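Local atomic coordinates of periplasmic binding protein/LacI transcriptional regulator (Clostridium phytofermentans, PDB entry 3BRS), a protein that probably binds a sugar between its two lobes and delivers it for uptake, as periplasmic binding proteins of the LacI-related family do. Residues A[27-32]-A[252-257]; A[41-46]-A[62-67]; A[56-61]-A[80-85]; A[90-95]-A[258-263]. All blocks are in the same frame, centred on the assembly; numbering follows the deposited sequence.

Contact 1: residues A[27-32]-A[252-257]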
loop_
_atom_site.group_PDB
_atom_site.type_symbol
_atom_site.label_atom_id
_atom_site.label_comp_id
_atom_site.label_asym_id
_atom_site.label_seq_id
_atom_site.Cartn_x
_atom_site.Cartn_y
_atom_site.Cartn_z
ATOM N N GLU A 27 -6.727 -0.369 -13.589
ATOM C CA GLU A 27 -7.969 0.033 -14.261
ATOM C C GLU A 27 -8.176 1.475 -14.241
ATOM O O GLU A 27 -8.608 2.016 -15.255
ATOM C CB GLU A 27 -9.201 -0.681 -13.679
ATOM C CG GLU A 27 -9.024 -2.217 -13.700
ATOM C CD GLU A 27 -10.200 -2.981 -13.084
ATOM O OE1 GLU A 27 -10.077 -3.405 -11.897
ATOM O OE2 GLU A 27 -11.241 -3.110 -13.802
ATOM N N GLY A 28 -7.884 2.161 -13.113
ATOM C CA GLY A 28 -8.118 3.587 -13.114
ATOM C C GLY A 28 -7.202 4.346 -14.053
ATOM O O GLY A 28 -7.592 5.290 -14.631
ATOM N N ALA A 29 -5.929 3.973 -14.145
ATOM C CA ALA A 29 -5.002 4.649 -15.008
ATOM C C ALA A 29 -5.303 4.303 -16.495
ATOM O O ALA A 29 -5.244 5.154 -17.400
ATOM C CB ALA A 29 -3.579 4.242 -14.618
ATOM N N GLN A 30 -5.673 3.072 -16.778
ATOM C CA GLN A 30 -6.073 2.773 -18.143
ATOM C C GLN A 30 -7.372 3.464 -18.517
ATOM O O GLN A 30 -7.558 3.763 -19.704
ATOM C CB GLN A 30 -6.289 1.289 -18.356
ATOM C CG GLN A 30 -5.099 0.403 -18.094
ATOM C CD GLN A 30 -5.534 -1.039 -18.258
ATOM O OE1 GLN A 30 -6.701 -1.398 -18.008
ATOM N NE2 GLN A 30 -4.617 -1.877 -18.687
ATOM N N MET A 31 -8.268 3.733 -17.555
ATOM C CA MET A 31 -9.450 4.551 -17.879
ATOM C C MET A 31 -9.127 6.033 -18.171
ATOM O O MET A 31 -9.560 6.613 -19.177
ATOM C CB MET A 31 -10.471 4.505 -16.764
ATOM C CG MET A 31 -11.615 5.462 -17.032
ATOM S SD MET A 31 -12.906 4.513 -17.791
ATOM C CE MET A 31 -14.081 4.500 -16.430
ATOM N N ALA A 32 -8.373 6.661 -17.297
ATOM C CA ALA A 32 -7.786 7.960 -17.677
ATOM C C ALA A 32 -7.065 7.974 -19.080
ATOM O O ALA A 32 -7.310 8.893 -19.871
ATOM C CB ALA A 32 -6.886 8.520 -16.576
ATOM N N LEU A 252 -6.047 9.689 -11.257
ATOM C CA LEU A 252 -5.478 10.992 -11.012
ATOM C C LEU A 252 -4.020 11.068 -11.425
ATOM O O LEU A 252 -3.564 12.121 -11.862
ATOM C CB LEU A 252 -5.582 11.385 -9.500
ATOM C CG LEU A 252 -6.989 11.348 -8.833
ATOM C CD1 LEU A 252 -6.993 11.695 -7.302
ATOM C CD2 LEU A 252 -8.072 12.152 -9.565
ATOM N N GLY A 253 -3.255 9.991 -11.242
ATOM C CA GLY A 253 -1.805 10.044 -11.500
ATOM C C GLY A 253 -1.708 10.419 -12.989
ATOM O O GLY A 253 -0.964 11.324 -13.409
ATOM N N VAL A 254 -2.480 9.722 -13.787
ATOM C CA VAL A 254 -2.470 9.992 -15.252
ATOM C C VAL A 254 -2.962 11.400 -15.595
ATOM O O VAL A 254 -2.196 12.255 -16.094
ATOM C CB VAL A 254 -3.234 8.914 -16.092
ATOM C CG1 VAL A 254 -3.202 9.284 -17.609
ATOM C CG2 VAL A 254 -2.560 7.560 -15.903
ATOM N N GLU A 255 -4.247 11.630 -15.360
ATOM C CA GLU A 255 -4.841 12.928 -15.552
ATOM C C GLU A 255 -3.942 14.124 -15.160
ATOM O O GLU A 255 -3.796 15.036 -15.934
ATOM C CB GLU A 255 -6.163 12.955 -14.793
ATOM C CG GLU A 255 -6.952 14.181 -14.987
ATOM C CD GLU A 255 -8.179 14.127 -14.137
ATOM O OE1 GLU A 255 -8.008 14.144 -12.887
ATOM O OE2 GLU A 255 -9.295 14.038 -14.700
ATOM N N LYS A 256 -3.325 14.099 -13.994
ATOM C CA LYS A 256 -2.603 15.240 -13.481
ATOM C C LYS A 256 -1.165 15.249 -14.004
ATOM O O LYS A 256 -0.489 16.265 -13.937
ATOM C CB LYS A 256 -2.526 15.229 -11.945
ATOM C CG LYS A 256 -3.872 15.341 -11.196
ATOM C CD LYS A 256 -4.571 16.654 -11.477
ATOM C CE LYS A 256 -5.725 16.906 -10.476
ATOM N NZ LYS A 256 -7.036 16.476 -11.019
ATOM N N ALA A 257 -0.697 14.115 -14.507
ATOM C CA ALA A 257 0.574 14.061 -15.283
ATOM C C ALA A 257 0.375 14.949 -16.499
ATOM O O ALA A 257 1.342 15.536 -17.034
ATOM C CB ALA A 257 0.854 12.653 -15.766
#
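E255, whose backbone N lies 4.3 Å from A32 CB across the contact, has its carboxylate held at both oxygens by residues of the same chain. K256 NZ forms a salt bridge of 3.1 Å with E255 OE1, approaching from 46° out of the carboxylate plane, while OE2 takes a hydrogen bond from Y36 OH near the end of helix 20-36. The polar group thus ties helix 246-262 to its neighbour at the margin, but no hydrogen bond crosses between the two segments, whose side chains meet through carbon alone. V254 fills the interface. A32 CB meets V254 CB at 3.7 Å, and A29 CB rests on V254 CG2, also at 3.7 Å. The valine has CG1 anti to its backbone N (chi1 179°), which leaves CG2 beside that nitrogen and facing A29, with CG1 alongside A32. Small alanines one turn apart allow the axes of the two short helical segments to approach to 8.2 Å at 32° between their directions. Both helices lie against the parallel sheet of a Rossmann-like lobe of the periplasmic binding protein fold. V254 also reaches M8 of strand 7-11 and A29 reaches L40 of strand 39-42, while A32 and M31 touch Y251.

Contact 2: residues A[41-46]-A[62-67]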
loop_
_atom_site.group_PDB
_atom_site.type_symbol
_atom_site.label_atom_id
_atom_site.label_comp_id
_atom_site.label_asym_id
_atom_site.label_seq_id
_atom_site.Cartn_x
_atom_site.Cartn_y
_atom_site.Cartn_z
ATOM N N GLU A 41 2.033 2.222 -21.107
ATOM C CA GLU A 41 2.522 0.863 -20.873
ATOM C C GLU A 41 2.663 0.624 -19.317
ATOM O O GLU A 41 2.814 1.587 -18.551
ATOM C CB GLU A 41 3.826 0.607 -21.690
ATOM C CG GLU A 41 3.733 0.672 -23.295
ATOM C CD GLU A 41 5.138 0.621 -24.033
ATOM O OE1 GLU A 41 6.228 0.850 -23.381
ATOM O OE2 GLU A 41 5.171 0.317 -25.303
ATOM N N PHE A 42 2.550 -0.645 -18.853
ATOM C CA PHE A 42 2.909 -1.101 -17.477
ATOM C C PHE A 42 4.129 -2.031 -17.431
ATOM O O PHE A 42 4.344 -2.819 -18.341
ATOM C CB PHE A 42 1.727 -1.815 -16.882
ATOM C CG PHE A 42 0.521 -0.950 -16.778
ATOM C CD1 PHE A 42 0.288 -0.195 -15.604
ATOM C CD2 PHE A 42 -0.366 -0.832 -17.825
ATOM C CE1 PHE A 42 -0.880 0.656 -15.461
ATOM C CE2 PHE A 42 -1.523 0.037 -17.701
ATOM C CZ PHE A 42 -1.742 0.790 -16.496
ATOM N N MET A 43 4.968 -1.874 -16.432
ATOM C CA MET A 43 6.163 -2.679 -16.261
ATOM C C MET A 43 6.168 -2.876 -14.736
ATOM O O MET A 43 5.882 -1.929 -14.058
ATOM C CB MET A 43 7.457 -1.904 -16.677
ATOM C CG MET A 43 7.474 -1.289 -18.134
ATOM S SD MET A 43 9.073 -0.510 -18.553
ATOM C CE MET A 43 10.418 -1.677 -18.462
ATOM N N ALA A 44 6.481 -4.068 -14.199
ATOM C CA ALA A 44 6.440 -4.272 -12.758
ATOM C C ALA A 44 7.221 -5.543 -12.537
ATOM O O ALA A 44 7.283 -6.402 -13.453
ATOM C CB ALA A 44 4.957 -4.416 -12.229
ATOM N N PRO A 45 7.879 -5.653 -11.362
ATOM C CA PRO A 45 8.512 -6.962 -11.038
ATOM C C PRO A 45 7.415 -7.950 -10.698
ATOM O O PRO A 45 6.162 -7.621 -10.737
ATOM C CB PRO A 45 9.295 -6.660 -9.788
ATOM C CG PRO A 45 9.350 -5.098 -9.735
ATOM C CD PRO A 45 8.112 -4.658 -10.302
ATOM N N GLU A 46 7.861 -9.135 -10.348
ATOM C CA GLU A 46 6.924 -10.174 -9.996
ATOM C C GLU A 46 6.575 -10.173 -8.563
ATOM O O GLU A 46 5.559 -10.693 -8.196
ATOM C CB GLU A 46 7.342 -11.564 -10.521
ATOM C CG GLU A 46 7.346 -11.615 -12.052
ATOM C CD GLU A 46 7.814 -12.948 -12.555
ATOM O OE1 GLU A 46 8.859 -13.436 -12.047
ATOM O OE2 GLU A 46 7.144 -13.510 -13.448
ATOM N N ILE A 62 13.204 4.564 -18.721
ATOM C CA ILE A 62 13.929 5.751 -19.156
ATOM C C ILE A 62 14.451 5.605 -20.584
ATOM O O ILE A 62 14.302 6.533 -21.352
ATOM C CB ILE A 62 15.121 6.052 -18.248
ATOM C CG1 ILE A 62 14.649 6.464 -16.827
ATOM C CG2 ILE A 62 16.090 7.135 -18.911
ATOM C CD1 ILE A 62 15.765 6.339 -15.826
ATOM N N LYS A 63 15.049 4.464 -20.925
ATOM C CA LYS A 63 15.448 4.209 -22.328
ATOM C C LYS A 63 14.319 4.065 -23.335
ATOM O O LYS A 63 14.547 4.192 -24.536
ATOM C CB LYS A 63 16.346 2.981 -22.441
ATOM C CG LYS A 63 17.539 2.945 -21.493
ATOM C CD LYS A 63 18.698 3.774 -21.995
ATOM C CE LYS A 63 20.050 3.276 -21.387
ATOM N NZ LYS A 63 21.317 3.874 -22.013
ATOM N N ARG A 64 13.089 3.845 -22.891
ATOM C CA ARG A 64 11.955 3.937 -23.833
ATOM C C ARG A 64 11.529 5.362 -24.173
ATOM O O ARG A 64 10.707 5.551 -25.030
ATOM C CB ARG A 64 10.764 3.152 -23.359
ATOM C CG ARG A 64 11.035 1.649 -23.341
ATOM C CD ARG A 64 9.749 0.859 -23.069
ATOM N NE ARG A 64 10.081 -0.523 -22.628
ATOM C CZ ARG A 64 9.155 -1.428 -22.382
ATOM N NH1 ARG A 64 7.848 -1.086 -22.526
ATOM N NH2 ARG A 64 9.537 -2.650 -21.984
ATOM N N LYS A 65 12.091 6.390 -23.514
ATOM C CA LYS A 65 11.799 7.855 -23.839
ATOM C C LYS A 65 10.263 8.133 -23.760
ATOM O O LYS A 65 9.622 8.676 -24.631
ATOM C CB LYS A 65 12.496 8.328 -25.133
ATOM C CG LYS A 65 14.068 8.058 -25.062
ATOM C CD LYS A 65 14.901 8.735 -26.093
ATOM C CE LYS A 65 16.415 8.845 -25.656
ATOM N NZ LYS A 65 17.073 7.573 -25.160
ATOM N N PRO A 66 9.681 7.784 -22.640
ATOM C CA PRO A 66 8.279 8.235 -22.350
ATOM C C PRO A 66 8.287 9.745 -21.923
ATOM O O PRO A 66 9.378 10.352 -21.680
ATOM C CB PRO A 66 7.902 7.367 -21.194
ATOM C CG PRO A 66 9.371 7.305 -20.404
ATOM C CD PRO A 66 10.352 7.102 -21.516
ATOM N N ASP A 67 7.118 10.366 -21.867
ATOM C CA ASP A 67 6.994 11.721 -21.391
ATOM C C ASP A 67 6.912 11.731 -19.856
ATOM O O ASP A 67 7.328 12.690 -19.182
ATOM C CB ASP A 67 5.703 12.284 -21.983
ATOM C CG ASP A 67 5.822 12.586 -23.472
ATOM O OD1 ASP A 67 6.809 13.256 -23.880
ATOM O OD2 ASP A 67 4.952 12.099 -24.206
HETATM O O HOH W 1 5.872 -2.970 -21.348
#
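R64 and E41 form the ionic part of this contact. R64 NH1 donates to E41 OE1 at 2.7 Å, with an N-H...O angle of 143°, so the bond is short but bent. The acceptor sits at the edge of the guanidinium, essentially in its plane, yet the donor reaches the carboxylate from well above the carboxylate plane. The two flat groups stand nearly perpendicular, 86° apart, which excludes a two-pronged, coplanar pairing. E41 OE1 also hydrogen-bonds Y7 OH, so a single oxygen serves two partners. The solvent-mediated part is slight: a water accepts from R64 NH1 at 3.0 Å, and the oxygen of that water stands 3.4 Å from F42 O, a weak bond. The face-on part comes from the thioether of M43, whose SD lies over the centre of one face of the R64 guanidinium, 3.9 Å above the plane, with CE 3.8 Å from R64 NH2. Chi1 and chi2 place the sulfur there, and the bend at chi3 (59°) turns CE toward R64 NH2. E41, in edge strand 39-42, and M43, just past its end, both point toward the 62-67 segment at the end of helix 51-63, and M43 also packs on L57 and E60. F42, between them, points away, and its side chain packs on V26 and Q30 of helix 20-36, while R64 also touches Y7 and I9 of the adjoining strand 7-11.

Contact 3: residues A[56-61]-A[80-85]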
loop_
_atom_site.group_PDB
_atom_site.type_symbol
_atom_site.label_atom_id
_atom_site.label_comp_id
_atom_site.label_asym_id
_atom_site.label_seq_id
_atom_site.Cartn_x
_atom_site.Cartn_y
_atom_site.Cartn_z
ATOM N N GLU A 56 15.903 -1.843 -12.203
ATOM C CA GLU A 56 16.212 -2.226 -13.598
ATOM C C GLU A 56 15.136 -1.792 -14.563
ATOM O O GLU A 56 15.440 -1.302 -15.634
ATOM C CB GLU A 56 16.292 -3.744 -13.628
ATOM C CG GLU A 56 17.633 -4.241 -13.120
ATOM C CD GLU A 56 17.789 -5.744 -13.232
ATOM O OE1 GLU A 56 16.792 -6.509 -13.490
ATOM O OE2 GLU A 56 18.950 -6.145 -13.048
ATOM N N LEU A 57 13.866 -2.012 -14.198
ATOM C CA LEU A 57 12.666 -1.636 -15.022
ATOM C C LEU A 57 12.559 -0.119 -15.167
ATOM O O LEU A 57 12.206 0.393 -16.218
ATOM C CB LEU A 57 11.441 -2.123 -14.298
ATOM C CG LEU A 57 11.194 -3.665 -14.359
ATOM C CD1 LEU A 57 9.942 -4.076 -13.579
ATOM C CD2 LEU A 57 11.071 -4.227 -15.789
ATOM N N ILE A 58 12.877 0.644 -14.109
ATOM C CA ILE A 58 12.970 2.092 -14.302
ATOM C C ILE A 58 14.053 2.456 -15.273
ATOM O O ILE A 58 13.822 3.278 -16.131
ATOM C CB ILE A 58 13.285 2.816 -12.960
ATOM C CG1 ILE A 58 12.115 2.644 -11.972
ATOM C CG2 ILE A 58 13.744 4.256 -13.199
ATOM C CD1 ILE A 58 12.549 2.753 -10.409
ATOM N N GLU A 59 15.254 1.898 -15.132
ATOM C CA GLU A 59 16.281 2.215 -16.090
ATOM C C GLU A 59 15.760 1.939 -17.557
ATOM O O GLU A 59 15.926 2.786 -18.491
ATOM C CB GLU A 59 17.566 1.442 -15.761
ATOM C CG GLU A 59 18.312 1.873 -14.483
ATOM C CD GLU A 59 19.490 0.879 -14.076
ATOM O OE1 GLU A 59 19.477 0.297 -12.923
ATOM O OE2 GLU A 59 20.404 0.673 -14.925
ATOM N N GLU A 60 15.166 0.745 -17.749
ATOM C CA GLU A 60 14.551 0.314 -19.015
ATOM C C GLU A 60 13.454 1.330 -19.452
ATOM O O GLU A 60 13.319 1.630 -20.663
ATOM C CB GLU A 60 13.942 -1.099 -18.884
ATOM C CG GLU A 60 14.955 -2.296 -18.834
ATOM C CD GLU A 60 14.327 -3.694 -18.362
ATOM O OE1 GLU A 60 13.079 -3.889 -18.499
ATOM O OE2 GLU A 60 15.105 -4.577 -17.863
ATOM N N ALA A 61 12.656 1.810 -18.488
ATOM C CA ALA A 61 11.563 2.789 -18.723
ATOM C C ALA A 61 12.144 4.069 -19.350
ATOM O O ALA A 61 11.715 4.545 -20.385
ATOM C CB ALA A 61 10.817 3.153 -17.332
ATOM N N TYR A 80 15.347 5.362 -5.361
ATOM C CA TYR A 80 15.970 6.576 -5.800
ATOM C C TYR A 80 17.260 6.171 -6.508
ATOM O O TYR A 80 17.685 6.842 -7.379
ATOM C CB TYR A 80 16.238 7.459 -4.573
ATOM C CG TYR A 80 17.128 8.674 -4.834
ATOM C CD1 TYR A 80 16.566 9.879 -5.183
ATOM C CD2 TYR A 80 18.545 8.617 -4.670
ATOM C CE1 TYR A 80 17.332 11.035 -5.440
ATOM C CE2 TYR A 80 19.342 9.808 -4.922
ATOM C CZ TYR A 80 18.706 10.975 -5.318
ATOM O OH TYR A 80 19.410 12.107 -5.577
ATOM N N ASP A 81 17.890 5.067 -6.152
ATOM C CA ASP A 81 19.135 4.746 -6.862
ATOM C C ASP A 81 18.905 4.743 -8.365
ATOM O O ASP A 81 19.848 4.892 -9.157
ATOM C CB ASP A 81 19.686 3.370 -6.429
ATOM C CG ASP A 81 20.175 3.379 -4.984
ATOM O OD1 ASP A 81 20.534 4.488 -4.525
ATOM O OD2 ASP A 81 20.190 2.320 -4.313
ATOM N N ALA A 82 17.665 4.518 -8.774
ATOM C CA ALA A 82 17.433 4.383 -10.187
ATOM C C ALA A 82 16.540 5.528 -10.562
ATOM O O ALA A 82 16.734 6.114 -11.626
ATOM C CB ALA A 82 16.821 3.039 -10.528
ATOM N N ALA A 83 15.579 5.849 -9.700
ATOM C CA ALA A 83 14.652 6.973 -10.040
ATOM C C ALA A 83 15.260 8.403 -10.046
ATOM O O ALA A 83 14.672 9.329 -10.658
ATOM C CB ALA A 83 13.354 6.925 -9.254
ATOM N N LYS A 84 16.463 8.546 -9.468
ATOM C CA LYS A 84 17.194 9.812 -9.498
ATOM C C LYS A 84 17.574 10.191 -10.931
ATOM O O LYS A 84 17.807 11.375 -11.206
ATOM C CB LYS A 84 18.481 9.731 -8.653
ATOM C CG LYS A 84 19.464 8.779 -9.133
ATOM C CD LYS A 84 20.639 8.757 -8.168
ATOM C CE LYS A 84 21.881 8.475 -8.925
ATOM N NZ LYS A 84 22.783 7.505 -8.218
ATOM N N GLU A 85 17.609 9.214 -11.832
ATOM C CA GLU A 85 17.994 9.410 -13.263
ATOM C C GLU A 85 16.826 9.832 -14.135
ATOM O O GLU A 85 17.041 10.219 -15.257
ATOM C CB GLU A 85 18.549 8.112 -13.818
ATOM C CG GLU A 85 19.719 7.503 -13.043
ATOM C CD GLU A 85 20.951 8.447 -13.015
ATOM O OE1 GLU A 85 20.939 9.449 -13.772
ATOM O OE2 GLU A 85 21.932 8.184 -12.253
#
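I58 and A82 carry most of this contact, and both branches of I58 touch helix 80-83. With chi1 near -65°, CG2 lies anti to the backbone N and CG1 beside it, so the two arms spread across neighbouring residues of the facing helix. CG2 comes to the backbone of A82, 3.9 Å from A82 O, and stands 4.3 Å from A82 CB. The other arm, turned by chi2 to 154°, brings CD1 to within 4.4 Å of A83 CB, a loose van der Waals contact. The side chain therefore straddles the A82-A83 peptide link, touching the carbonyl of one residue and the methyl of the next. E59 adds a fringe contact at the exposed side: its CB does not aim at the partner, but the aliphatic CG reaches A82 CB at 4.4 Å. No hydrogen bond crosses, and the backbones come nearest at E59 and A82, whose CA atoms are 6.4 Å apart, a spacing that the alanine methyl makes possible. On the short partner segment itself, K84 CB lies 3.5 Å above the Y80 ring, over its centre. Deeper in, I58 reaches L71 and I11, while A83 also rests on L71, so both helices cover the same face of the parallel sheet. Such side-by-side packing of successive connecting helices is characteristic of the beta-alpha-beta crossovers of a Rossmann-like lobe, here of the periplasmic binding protein fold.

Contact 4: residues A[90-95]-A[258-263]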
loop_
_atom_site.group_PDB
_atom_site.type_symbol
_atom_site.label_atom_id
_atom_site.label_comp_id
_atom_site.label_asym_id
_atom_site.label_seq_id
_atom_site.Cartn_x
_atom_site.Cartn_y
_atom_site.Cartn_z
ATOM N N GLY A 90 14.804 14.087 -18.691
ATOM C CA GLY A 90 13.703 14.899 -19.343
ATOM C C GLY A 90 12.292 14.351 -19.186
ATOM O O GLY A 90 11.316 14.796 -19.822
ATOM N N ILE A 91 12.179 13.392 -18.285
ATOM C CA ILE A 91 10.878 12.724 -17.962
ATOM C C ILE A 91 10.238 13.239 -16.651
ATOM O O ILE A 91 10.915 13.416 -15.614
ATOM C CB ILE A 91 11.088 11.154 -17.863
ATOM C CG1 ILE A 91 11.703 10.638 -19.175
ATOM C CG2 ILE A 91 9.758 10.471 -17.724
ATOM C CD1 ILE A 91 12.356 9.261 -19.055
ATOM N N LYS A 92 8.920 13.444 -16.701
ATOM C CA LYS A 92 8.108 13.805 -15.542
ATOM C C LYS A 92 7.952 12.585 -14.602
ATOM O O LYS A 92 7.725 11.464 -15.065
ATOM C CB LYS A 92 6.711 14.223 -16.086
ATOM C CG LYS A 92 6.687 15.467 -16.977
ATOM C CD LYS A 92 6.847 16.711 -16.112
ATOM C CE LYS A 92 8.032 17.578 -16.502
ATOM N NZ LYS A 92 7.743 18.305 -17.751
ATOM N N LEU A 93 8.075 12.777 -13.291
ATOM C CA LEU A 93 7.854 11.721 -12.366
ATOM C C LEU A 93 6.590 12.008 -11.566
ATOM O O LEU A 93 6.559 12.997 -10.824
ATOM C CB LEU A 93 9.051 11.574 -11.424
ATOM C CG LEU A 93 8.992 10.537 -10.318
ATOM C CD1 LEU A 93 8.642 9.112 -10.834
ATOM C CD2 LEU A 93 10.313 10.541 -9.666
ATOM N N ILE A 94 5.587 11.146 -11.677
ATOM C CA ILE A 94 4.473 11.033 -10.688
ATOM C C ILE A 94 4.723 9.886 -9.749
ATOM O O ILE A 94 4.972 8.735 -10.172
ATOM C CB ILE A 94 3.075 10.765 -11.381
ATOM C CG1 ILE A 94 2.842 11.757 -12.423
ATOM C CG2 ILE A 94 1.821 10.746 -10.388
ATOM C CD1 ILE A 94 3.212 13.104 -11.987
ATOM N N VAL A 95 4.727 10.159 -8.456
ATOM C CA VAL A 95 4.751 9.043 -7.519
ATOM C C VAL A 95 3.306 8.625 -7.172
ATOM O O VAL A 95 2.518 9.460 -6.846
ATOM C CB VAL A 95 5.592 9.265 -6.360
ATOM C CG1 VAL A 95 5.188 8.264 -5.266
ATOM C CG2 VAL A 95 7.102 9.079 -6.765
ATOM N N LEU A 258 -0.893 15.052 -16.902
ATOM C CA LEU A 258 -1.274 15.873 -18.015
ATOM C C LEU A 258 -1.062 17.367 -17.738
ATOM O O LEU A 258 -0.597 18.109 -18.586
ATOM C CB LEU A 258 -2.711 15.588 -18.402
ATOM C CG LEU A 258 -2.969 14.472 -19.429
ATOM C CD1 LEU A 258 -4.360 14.695 -20.087
ATOM C CD2 LEU A 258 -1.850 14.469 -20.469
ATOM N N LYS A 259 -1.350 17.790 -16.515
ATOM C CA LYS A 259 -1.167 19.172 -16.150
ATOM C C LYS A 259 0.283 19.520 -16.256
ATOM O O LYS A 259 0.621 20.524 -16.887
ATOM C CB LYS A 259 -1.719 19.441 -14.773
ATOM C CG LYS A 259 -3.187 19.116 -14.755
ATOM C CD LYS A 259 -3.964 20.140 -14.049
ATOM C CE LYS A 259 -5.411 20.069 -14.459
ATOM N NZ LYS A 259 -5.864 21.470 -14.657
ATOM N N LEU A 260 1.154 18.658 -15.750
ATOM C CA LEU A 260 2.585 18.968 -15.770
ATOM C C LEU A 260 3.114 19.167 -17.179
ATOM O O LEU A 260 3.915 20.054 -17.419
ATOM C CB LEU A 260 3.407 17.838 -15.169
ATOM C CG LEU A 260 3.048 17.332 -13.793
ATOM C CD1 LEU A 260 3.840 16.042 -13.516
ATOM C CD2 LEU A 260 3.373 18.450 -12.760
ATOM N N LEU A 261 2.716 18.278 -18.083
ATOM C CA LEU A 261 3.156 18.346 -19.468
ATOM C C LEU A 261 2.585 19.577 -20.162
ATOM O O LEU A 261 3.225 20.098 -21.058
ATOM C CB LEU A 261 2.665 17.108 -20.199
ATOM C CG LEU A 261 3.480 15.899 -20.634
ATOM C CD1 LEU A 261 4.863 15.569 -20.019
ATOM C CD2 LEU A 261 2.514 14.854 -20.387
ATOM N N LYS A 262 1.353 19.981 -19.809
ATOM C CA LYS A 262 0.775 21.300 -20.187
ATOM C C LYS A 262 1.427 22.509 -19.436
ATOM O O LYS A 262 1.143 23.661 -19.718
ATOM C CB LYS A 262 -0.728 21.334 -19.938
ATOM C CG LYS A 262 -1.574 21.010 -21.095
ATOM C CD LYS A 262 -2.022 19.593 -21.066
ATOM C CE LYS A 262 -3.274 19.416 -21.920
ATOM N NZ LYS A 262 -4.450 20.143 -21.328
ATOM N N LYS A 263 2.305 22.271 -18.484
ATOM C CA LYS A 263 3.022 23.411 -17.884
ATOM C C LYS A 263 2.058 24.231 -17.017
ATOM O O LYS A 263 2.171 25.465 -16.903
ATOM C CB LYS A 263 3.631 24.293 -18.995
ATOM C CG LYS A 263 4.748 23.649 -19.758
ATOM C CD LYS A 263 6.120 23.818 -19.094
ATOM C CE LYS A 263 7.187 23.185 -20.001
ATOM N NZ LYS A 263 7.057 23.638 -21.451
#
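Strand 92-95 and the end of helix 246-262 run nearly antiparallel, their short axes 9.6 Å apart at their closest and 156° between directions. The CA atoms of K92 and L260 mark the nearest backbone approach. At K263 the helix terminates in a Schellman motif: phi turns positive (71°) and K263 N bonds back to L260 O. L260 lies in this final turn and points toward the strand, and L261 reaches it with CD1. K92 meets both leucines through its aliphatic part. Its CG lies 3.5 Å from L261 CD1, and its CD is 3.7 Å from L260 CB, the K92 and L260 side chains running alongside one another head to tail. Bends at chi2, chi3 and chi4 curl the lysine chain along the helix end, and NZ comes to 6.5 Å from K263 NZ, a like-charged pair that is not in contact. This is the helix-on-sheet layer of an alpha/beta lobe, where strand 92-96 is an inner strand of the parallel sheet, hydrogen-bonded to strand 68-71. Deeper in the layer, I94 CD1 presses on L260 CD1 at 3.4 Å, tighter than an ordinary carbon pair. I94 carries its CD1 there by a chi2 of -43°, bringing the methyl up to the helix although its CB does not point straight at it. L260 also leans on I107 of the next strand, 107-110, and L261 on V68 of strand 68-71 and on Y6.

All four contacts belong to one lobe and reach the two faces of its parallel sheet. Contacts 1 and 4 share helix 246-262 and touch where G253 and A257 meet I94; contacts 2 and 3 share helix 51-63 on the other face, where L57 abuts A44 and P45. Contacts 1 and 3 are buried helix pairs in which a branched side chain packs against alanines, whereas contact 4 is a partly buried helix-on-strand packing that also uses a lysine chain. Contact 2, at the edge strand, alone has a salt bridge between its segments. F42 against Q30 links contacts 2 and 1, and a probable backbone hydrogen bond from K92 N to D67 O links contacts 4 and 2.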